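Local coordinates for protein beta-galactosidase/beta-glucuronidase (Faecalibacterium prausnitzii L2-6, PDB 6MVF) that binds FMN and works as a gut-bacterial beta-glucuronidase of glycoside hydrolase family 2, a family also assigned beta-galactosidase activity, at residues T154-L159 and H302-Y307; H52-V57 and S65-T70; D242-L245 and P251-Y254. All blocks are in the same frame, centred on the assembly; numbering follows the deposited sequence.

Contact 1 of 3, residues T154-L159 and H302-Y307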
# COMPACT_ATOMS: atom_id res chain seq x y z
N THR A 154 -23.99 -19.15 -20.93
CA THR A 154 -23.05 -18.99 -22.03
C THR A 154 -21.72 -19.73 -21.77
O THR A 154 -21.18 -19.72 -20.67
CB THR A 154 -22.81 -17.50 -22.25
OG1 THR A 154 -24.07 -16.86 -22.46
CG2 THR A 154 -21.90 -17.24 -23.44
N PHE A 155 -21.22 -20.38 -22.82
CA PHE A 155 -19.92 -21.06 -22.80
C PHE A 155 -18.87 -20.09 -23.32
O PHE A 155 -18.41 -20.18 -24.46
CB PHE A 155 -19.92 -22.32 -23.65
CG PHE A 155 -21.04 -23.26 -23.37
CD1 PHE A 155 -21.75 -23.21 -22.17
CD2 PHE A 155 -21.39 -24.21 -24.30
CE1 PHE A 155 -22.79 -24.09 -21.92
CE2 PHE A 155 -22.41 -25.08 -24.06
CZ PHE A 155 -23.12 -25.03 -22.87
N TYR A 156 -18.50 -19.14 -22.48
CA TYR A 156 -17.50 -18.14 -22.85
C TYR A 156 -16.20 -18.82 -23.27
O TYR A 156 -15.64 -19.62 -22.52
CB TYR A 156 -17.24 -17.21 -21.67
CG TYR A 156 -18.45 -16.50 -21.12
CD1 TYR A 156 -18.95 -15.35 -21.74
CD2 TYR A 156 -19.07 -16.95 -19.95
CE1 TYR A 156 -20.06 -14.69 -21.22
CE2 TYR A 156 -20.18 -16.29 -19.42
CZ TYR A 156 -20.66 -15.15 -20.06
OH TYR A 156 -21.73 -14.50 -19.53
N GLY A 157 -15.72 -18.51 -24.48
CA GLY A 157 -14.52 -19.13 -24.98
C GLY A 157 -13.27 -18.37 -24.56
O GLY A 157 -13.31 -17.17 -24.32
N GLY A 158 -12.16 -19.09 -24.46
CA GLY A 158 -10.88 -18.44 -24.31
C GLY A 158 -10.12 -18.74 -23.04
O GLY A 158 -10.43 -19.69 -22.31
N LEU A 159 -9.11 -17.91 -22.77
CA LEU A 159 -8.21 -18.08 -21.63
C LEU A 159 -8.65 -17.12 -20.53
O LEU A 159 -8.04 -16.08 -20.28
CB LEU A 159 -6.77 -17.81 -22.07
CG LEU A 159 -6.12 -18.78 -23.03
CD1 LEU A 159 -4.75 -18.26 -23.41
CD2 LEU A 159 -6.03 -20.16 -22.37
N HIS A 302 -22.83 -18.01 -10.41
CA HIS A 302 -22.13 -18.20 -11.68
C HIS A 302 -20.88 -17.30 -11.73
O HIS A 302 -20.71 -16.42 -10.88
CB HIS A 302 -23.07 -17.92 -12.84
CG HIS A 302 -23.70 -19.15 -13.43
ND1 HIS A 302 -22.95 -20.19 -13.92
CD2 HIS A 302 -24.99 -19.48 -13.62
CE1 HIS A 302 -23.76 -21.13 -14.37
NE2 HIS A 302 -25.01 -20.72 -14.21
N GLN A 303 -19.99 -17.54 -12.72
CA GLN A 303 -18.67 -16.90 -12.71
C GLN A 303 -18.52 -15.75 -13.73
O GLN A 303 -17.42 -15.49 -14.22
CB GLN A 303 -17.58 -17.95 -12.90
CG GLN A 303 -17.44 -18.48 -14.29
CD GLN A 303 -16.30 -19.49 -14.42
OE1 GLN A 303 -15.46 -19.61 -13.54
NE2 GLN A 303 -16.28 -20.23 -15.53
N ASP A 304 -19.57 -15.00 -14.01
CA ASP A 304 -19.49 -13.95 -15.01
C ASP A 304 -19.88 -12.61 -14.41
O ASP A 304 -20.39 -12.53 -13.29
CB ASP A 304 -20.36 -14.30 -16.24
CG ASP A 304 -21.87 -14.45 -15.91
OD1 ASP A 304 -22.27 -14.42 -14.73
OD2 ASP A 304 -22.65 -14.61 -16.87
N LYS A 305 -19.61 -11.53 -15.16
CA LYS A 305 -19.90 -10.18 -14.70
C LYS A 305 -20.12 -9.29 -15.91
O LYS A 305 -19.59 -9.57 -16.99
CB LYS A 305 -18.75 -9.63 -13.85
CG LYS A 305 -19.12 -8.52 -12.92
CD LYS A 305 -17.93 -8.22 -11.98
CE LYS A 305 -18.19 -7.03 -11.10
NZ LYS A 305 -17.18 -6.87 -10.03
N LEU A 306 -20.92 -8.23 -15.73
CA LEU A 306 -21.40 -7.39 -16.83
C LEU A 306 -20.32 -6.98 -17.82
O LEU A 306 -19.43 -6.19 -17.49
CB LEU A 306 -22.08 -6.12 -16.30
CG LEU A 306 -22.75 -5.28 -17.40
CD1 LEU A 306 -23.90 -6.02 -18.03
CD2 LEU A 306 -23.24 -3.94 -16.87
N TYR A 307 -20.41 -7.53 -19.05
CA TYR A 307 -19.53 -7.29 -20.20
C TYR A 307 -18.07 -7.63 -19.91
O TYR A 307 -17.18 -7.15 -20.61
CB TYR A 307 -19.67 -5.85 -20.73
CG TYR A 307 -21.10 -5.56 -21.10
CD1 TYR A 307 -21.83 -6.46 -21.86
CD2 TYR A 307 -21.74 -4.42 -20.63
CE1 TYR A 307 -23.15 -6.21 -22.18
CE2 TYR A 307 -23.05 -4.16 -20.94
CZ TYR A 307 -23.76 -5.06 -21.71
OH TYR A 307 -25.09 -4.81 -22.02

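Contact 2 of 3, residues H52-V57 and S65-T70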
# COMPACT_ATOMS: atom_id res chain seq x y z
N HIS A 52 -9.05 -13.42 -20.41
CA HIS A 52 -9.71 -12.99 -21.63
C HIS A 52 -10.72 -14.01 -22.12
O HIS A 52 -10.49 -15.23 -22.05
CB HIS A 52 -8.68 -12.72 -22.74
CG HIS A 52 -9.32 -12.30 -24.02
ND1 HIS A 52 -9.63 -13.19 -25.03
CD2 HIS A 52 -9.76 -11.08 -24.44
CE1 HIS A 52 -10.22 -12.54 -26.02
NE2 HIS A 52 -10.31 -11.26 -25.68
N THR A 53 -11.83 -13.51 -22.62
CA THR A 53 -12.73 -14.30 -23.43
C THR A 53 -13.18 -13.46 -24.61
O THR A 53 -13.40 -12.25 -24.46
CB THR A 53 -13.96 -14.77 -22.65
OG1 THR A 53 -14.87 -15.40 -23.57
CG2 THR A 53 -14.66 -13.60 -21.94
N TRP A 54 -13.32 -14.08 -25.77
CA TRP A 54 -13.88 -13.36 -26.91
C TRP A 54 -15.41 -13.23 -26.83
O TRP A 54 -16.00 -12.53 -27.65
CB TRP A 54 -13.43 -14.01 -28.23
CG TRP A 54 -13.89 -15.44 -28.45
CD1 TRP A 54 -15.15 -15.87 -28.82
CD2 TRP A 54 -13.09 -16.63 -28.30
NE1 TRP A 54 -15.17 -17.25 -28.90
CE2 TRP A 54 -13.93 -17.74 -28.59
CE3 TRP A 54 -11.75 -16.86 -27.95
CZ2 TRP A 54 -13.46 -19.06 -28.54
CZ3 TRP A 54 -11.29 -18.16 -27.91
CH2 TRP A 54 -12.15 -19.25 -28.20
N ASN A 55 -16.06 -13.86 -25.83
CA ASN A 55 -17.50 -13.77 -25.66
C ASN A 55 -17.92 -12.78 -24.58
O ASN A 55 -19.07 -12.82 -24.13
CB ASN A 55 -18.11 -15.15 -25.36
CG ASN A 55 -17.88 -16.17 -26.48
OD1 ASN A 55 -17.42 -17.29 -26.24
ND2 ASN A 55 -18.20 -15.76 -27.70
N ALA A 56 -17.01 -11.89 -24.16
CA ALA A 56 -17.28 -11.02 -23.01
C ALA A 56 -18.48 -10.12 -23.25
O ALA A 56 -19.17 -9.74 -22.30
CB ALA A 56 -16.06 -10.17 -22.70
N VAL A 57 -18.74 -9.75 -24.50
CA VAL A 57 -19.89 -8.93 -24.83
C VAL A 57 -20.99 -9.74 -25.52
O VAL A 57 -22.14 -9.75 -25.07
CB VAL A 57 -19.48 -7.70 -25.67
CG1 VAL A 57 -20.69 -6.87 -26.06
CG2 VAL A 57 -18.49 -6.87 -24.89
N SER A 65 -27.01 -14.81 -30.52
CA SER A 65 -26.07 -15.92 -30.54
C SER A 65 -24.82 -15.47 -29.78
O SER A 65 -24.83 -14.43 -29.11
CB SER A 65 -25.79 -16.32 -31.99
OG SER A 65 -24.89 -17.41 -32.07
N TYR A 66 -23.75 -16.27 -29.86
CA TYR A 66 -22.40 -15.84 -29.47
C TYR A 66 -21.39 -16.66 -30.26
O TYR A 66 -21.62 -17.84 -30.56
CB TYR A 66 -22.14 -15.98 -27.96
CG TYR A 66 -22.19 -17.39 -27.38
CD1 TYR A 66 -23.40 -17.97 -27.00
CD2 TYR A 66 -21.03 -18.12 -27.16
CE1 TYR A 66 -23.45 -19.24 -26.44
CE2 TYR A 66 -21.08 -19.40 -26.60
CZ TYR A 66 -22.29 -19.95 -26.25
OH TYR A 66 -22.33 -21.21 -25.70
N LEU A 67 -20.25 -16.04 -30.57
CA LEU A 67 -19.28 -16.67 -31.46
C LEU A 67 -18.68 -17.90 -30.80
O LEU A 67 -17.93 -17.80 -29.82
CB LEU A 67 -18.18 -15.67 -31.86
CG LEU A 67 -16.95 -16.22 -32.61
CD1 LEU A 67 -17.31 -16.84 -33.95
CD2 LEU A 67 -15.90 -15.12 -32.77
N ARG A 68 -19.01 -19.08 -31.32
CA ARG A 68 -18.35 -20.32 -30.94
C ARG A 68 -17.45 -20.74 -32.09
O ARG A 68 -17.91 -20.81 -33.24
CB ARG A 68 -19.36 -21.42 -30.59
CG ARG A 68 -20.43 -20.95 -29.59
CD ARG A 68 -21.38 -22.08 -29.19
NE ARG A 68 -20.61 -23.19 -28.65
CZ ARG A 68 -21.12 -24.26 -28.06
NH1 ARG A 68 -22.44 -24.36 -27.92
NH2 ARG A 68 -20.32 -25.21 -27.60
N THR A 69 -16.17 -20.99 -31.79
CA THR A 69 -15.15 -21.18 -32.82
C THR A 69 -13.78 -21.44 -32.21
O THR A 69 -13.66 -21.63 -30.99
CB THR A 69 -15.05 -19.96 -33.74
OG1 THR A 69 -14.27 -20.29 -34.89
CG2 THR A 69 -14.41 -18.77 -32.99
N THR A 70 -12.74 -21.41 -33.02
CA THR A 70 -11.38 -21.55 -32.55
C THR A 70 -10.67 -20.20 -32.60
O THR A 70 -10.60 -19.57 -33.66
CB THR A 70 -10.63 -22.59 -33.36
OG1 THR A 70 -11.39 -23.82 -33.34
CG2 THR A 70 -9.22 -22.81 -32.76

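Contact 3 of 3, residues D242-L245 and P251-Y254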
# COMPACT_ATOMS: atom_id res chain seq x y z
N ASP A 242 -4.89 -28.34 20.80
CA ASP A 242 -5.76 -27.18 20.97
C ASP A 242 -6.14 -26.56 19.63
O ASP A 242 -5.97 -25.36 19.39
CB ASP A 242 -5.08 -26.14 21.87
CG ASP A 242 -4.73 -26.70 23.24
OD1 ASP A 242 -5.61 -27.35 23.87
OD2 ASP A 242 -3.56 -26.50 23.68
N ALA A 243 -6.67 -27.39 18.74
CA ALA A 243 -6.94 -26.95 17.38
C ALA A 243 -8.07 -25.92 17.35
O ALA A 243 -9.06 -26.05 18.06
CB ALA A 243 -7.31 -28.15 16.52
N GLU A 244 -7.89 -24.88 16.56
CA GLU A 244 -8.96 -23.93 16.27
C GLU A 244 -9.76 -24.46 15.08
O GLU A 244 -9.24 -24.53 13.96
CB GLU A 244 -8.40 -22.54 16.00
CG GLU A 244 -8.10 -21.79 17.28
CD GLU A 244 -7.51 -20.42 17.02
OE1 GLU A 244 -8.28 -19.46 16.76
OE2 GLU A 244 -6.26 -20.31 17.08
N LEU A 245 -11.00 -24.87 15.33
CA LEU A 245 -11.77 -25.49 14.26
C LEU A 245 -12.23 -24.45 13.24
O LEU A 245 -12.33 -23.25 13.54
CB LEU A 245 -12.98 -26.22 14.83
CG LEU A 245 -12.64 -27.24 15.91
CD1 LEU A 245 -13.88 -27.97 16.36
CD2 LEU A 245 -11.60 -28.21 15.40
N PRO A 251 -14.04 -19.09 10.32
CA PRO A 251 -13.25 -19.89 9.36
C PRO A 251 -11.75 -19.90 9.66
O PRO A 251 -10.93 -19.41 8.87
CB PRO A 251 -13.57 -19.21 8.03
CG PRO A 251 -13.75 -17.77 8.44
CD PRO A 251 -14.54 -17.85 9.71
N ASN A 252 -11.37 -20.50 10.79
CA ASN A 252 -9.97 -20.55 11.20
C ASN A 252 -9.16 -21.42 10.25
O ASN A 252 -9.55 -22.55 9.92
CB ASN A 252 -9.84 -21.08 12.62
CG ASN A 252 -10.47 -20.16 13.65
OD1 ASN A 252 -10.07 -19.01 13.81
ND2 ASN A 252 -11.47 -20.68 14.37
N LEU A 253 -8.01 -20.92 9.80
CA LEU A 253 -7.20 -21.62 8.82
C LEU A 253 -5.81 -21.91 9.38
O LEU A 253 -5.21 -21.06 10.05
CB LEU A 253 -7.10 -20.83 7.52
CG LEU A 253 -8.41 -20.69 6.77
CD1 LEU A 253 -8.30 -19.71 5.61
CD2 LEU A 253 -8.83 -22.04 6.26
N TYR A 254 -5.31 -23.11 9.10
CA TYR A 254 -3.91 -23.44 9.25
C TYR A 254 -3.24 -23.46 7.88
O TYR A 254 -3.90 -23.55 6.84
CB TYR A 254 -3.74 -24.80 9.95
CG TYR A 254 -4.23 -24.76 11.39
CD1 TYR A 254 -5.59 -24.83 11.70
CD2 TYR A 254 -3.32 -24.65 12.44
CE1 TYR A 254 -6.01 -24.79 13.02
CE2 TYR A 254 -3.74 -24.61 13.73
CZ TYR A 254 -5.08 -24.68 14.02
OH TYR A 254 -5.46 -24.63 15.34
O HOH W 1 -9.23 -24.83 11.24

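Contact 1 of 3, residues T154-L159 and H302-Y307
Tyr156 and Asp304 cross at about a right angle, the phenol hydroxyl meeting one carboxylate oxygen, and so join a loop of the sugar-binding domain to the loop that follows strand 292-300 of the TIM barrel. Early in the 302-307 segment Gln303 turns its amide to Arg161, whose NH2 meets OE1, while its side chain rests on Phe116. Asp304 then carries the contact itself. With CG set between its backbone N and carbonyl carbon (chi1 61°), its carboxylate is presented to the phenol, and Tyr156 OH donates to Asp304 OD2 over 2.8 Å. The lone pair used is the anti one, pointing away from OD1, and the carboxylate is turned 63° from the ring plane. Asp304 CB comes obliquely to the hydroxyl end of the ring, 3.8 Å from Tyr156 CE2, and Thr154 CG2 lies over one ring face. At the end of the segment Tyr307 OH bonds to Glu265 of a second subunit. Since OD2 also accepts from Gly539 N, the phenol and a backbone N-H together satisfy one buried carboxylate oxygen, and the Tyr156 bond is one of the ties between the two domains.

Contact 2 of 3, residues H52-V57 and S65-T70
Trp54 and Asn55 grip the same backbone oxygen, Leu67 O, from opposite faces of its carbonyl plane. Trp54 brings the nitrogen edge of its indole: with CG held between backbone N and carbonyl carbon (chi1 62°), NE1 donates to Leu67 O over 3.0 Å. The oxygen lies in the ring plane, though the N-H bends away from a straight line (146°). On the six-membered ring, Trp54 CZ2 lies 3.6 Å from Thr69 O, which approaches obliquely, and at the pyrrole end CD1 packs 4.1 Å from Leu67 CD2. Asn55 supplies the straighter bond: ND2 reaches Leu67 O at 3.0 Å and 171°, with the acceptor in the plane of its amide. That amide stands almost perpendicular to the Tyr66 ring, ND2 meeting the ring edge 3.7 Å from CD2. The Asn55 amide has further partners, ND2 donating to Asp58 OD1 and OD1 accepting from Gly157 N. Thr53 OG1 accepts from Asn55 N in an ST turn, within a type I turn from Thr53 to Ala56. With an alanine at Trp54 the indole N-H is gone, and Leu67 O is likely to depend on Asn55 alone of these two donors, with a gap opened beside Leu67 CD2. In the loop between strands 46-48 and 70-78, then, two side-chain N-H groups satisfy one carbonyl oxygen and pin two parts of the loop together.

Contact 3 of 3, residues D242-L245 and P251-Y254
Tyr254 points its phenol end at the backbone of Glu244, so that the amide nitrogen lies at the ring edge, in its plane. Glu244 N donates to Tyr254 OH at 2.7 Å along an almost straight line (174°), and the same rim passes Glu244 O, 3.4 Å from Tyr254 CE1. Asn252 reaches Leu245, the residue after Glu244. Its CG lies anti to the carbonyl carbon (chi1 -64°), which carries the amide over to the 242-245 backbone, where ND2 donates to Leu245 O at 2.8 Å with the acceptor in the amide plane. The Glu244 side chain crosses Asn252 at about a right angle. Its OE1 lies 3.5 Å from Asn252 OD1, a pair of acceptors that merely pass, and OE2 has a weak bond to Tyr220 OH. A water donating to both Glu244 O and Asn252 O adds a bridge between the backbones. Away from the pairing, Asp242 forms a salt bridge with Lys646 of a third subunit. The arrangement is a loop connection, closed by side-chain to backbone bonds, in the beta-sandwich domain of family 2 glycoside hydrolases, joining strand 236-240 to strand 254-262.

Overall arrangement
Contacts 1 and 2 are buried and adjoin, their centres 9 Å apart, whereas contact 3 lies at the surface on the opposite side of the chain's centre, its own centre about 35 Å from that of contact 1 and 43 Å from that of contact 2. The 154-159 segment of contact 1 touches the 52-57 segment of contact 2: Gly157 N probably bonds to Asn55 OD1, and Gly157 lies close to Thr53, consistent with one buried region. Contact 1 spans two domains through one carboxylate; contacts 2 and 3 close short loops within single domains, using side chains against backbone atoms. Contact 3 adds a bridging water, in keeping with its place at the surface.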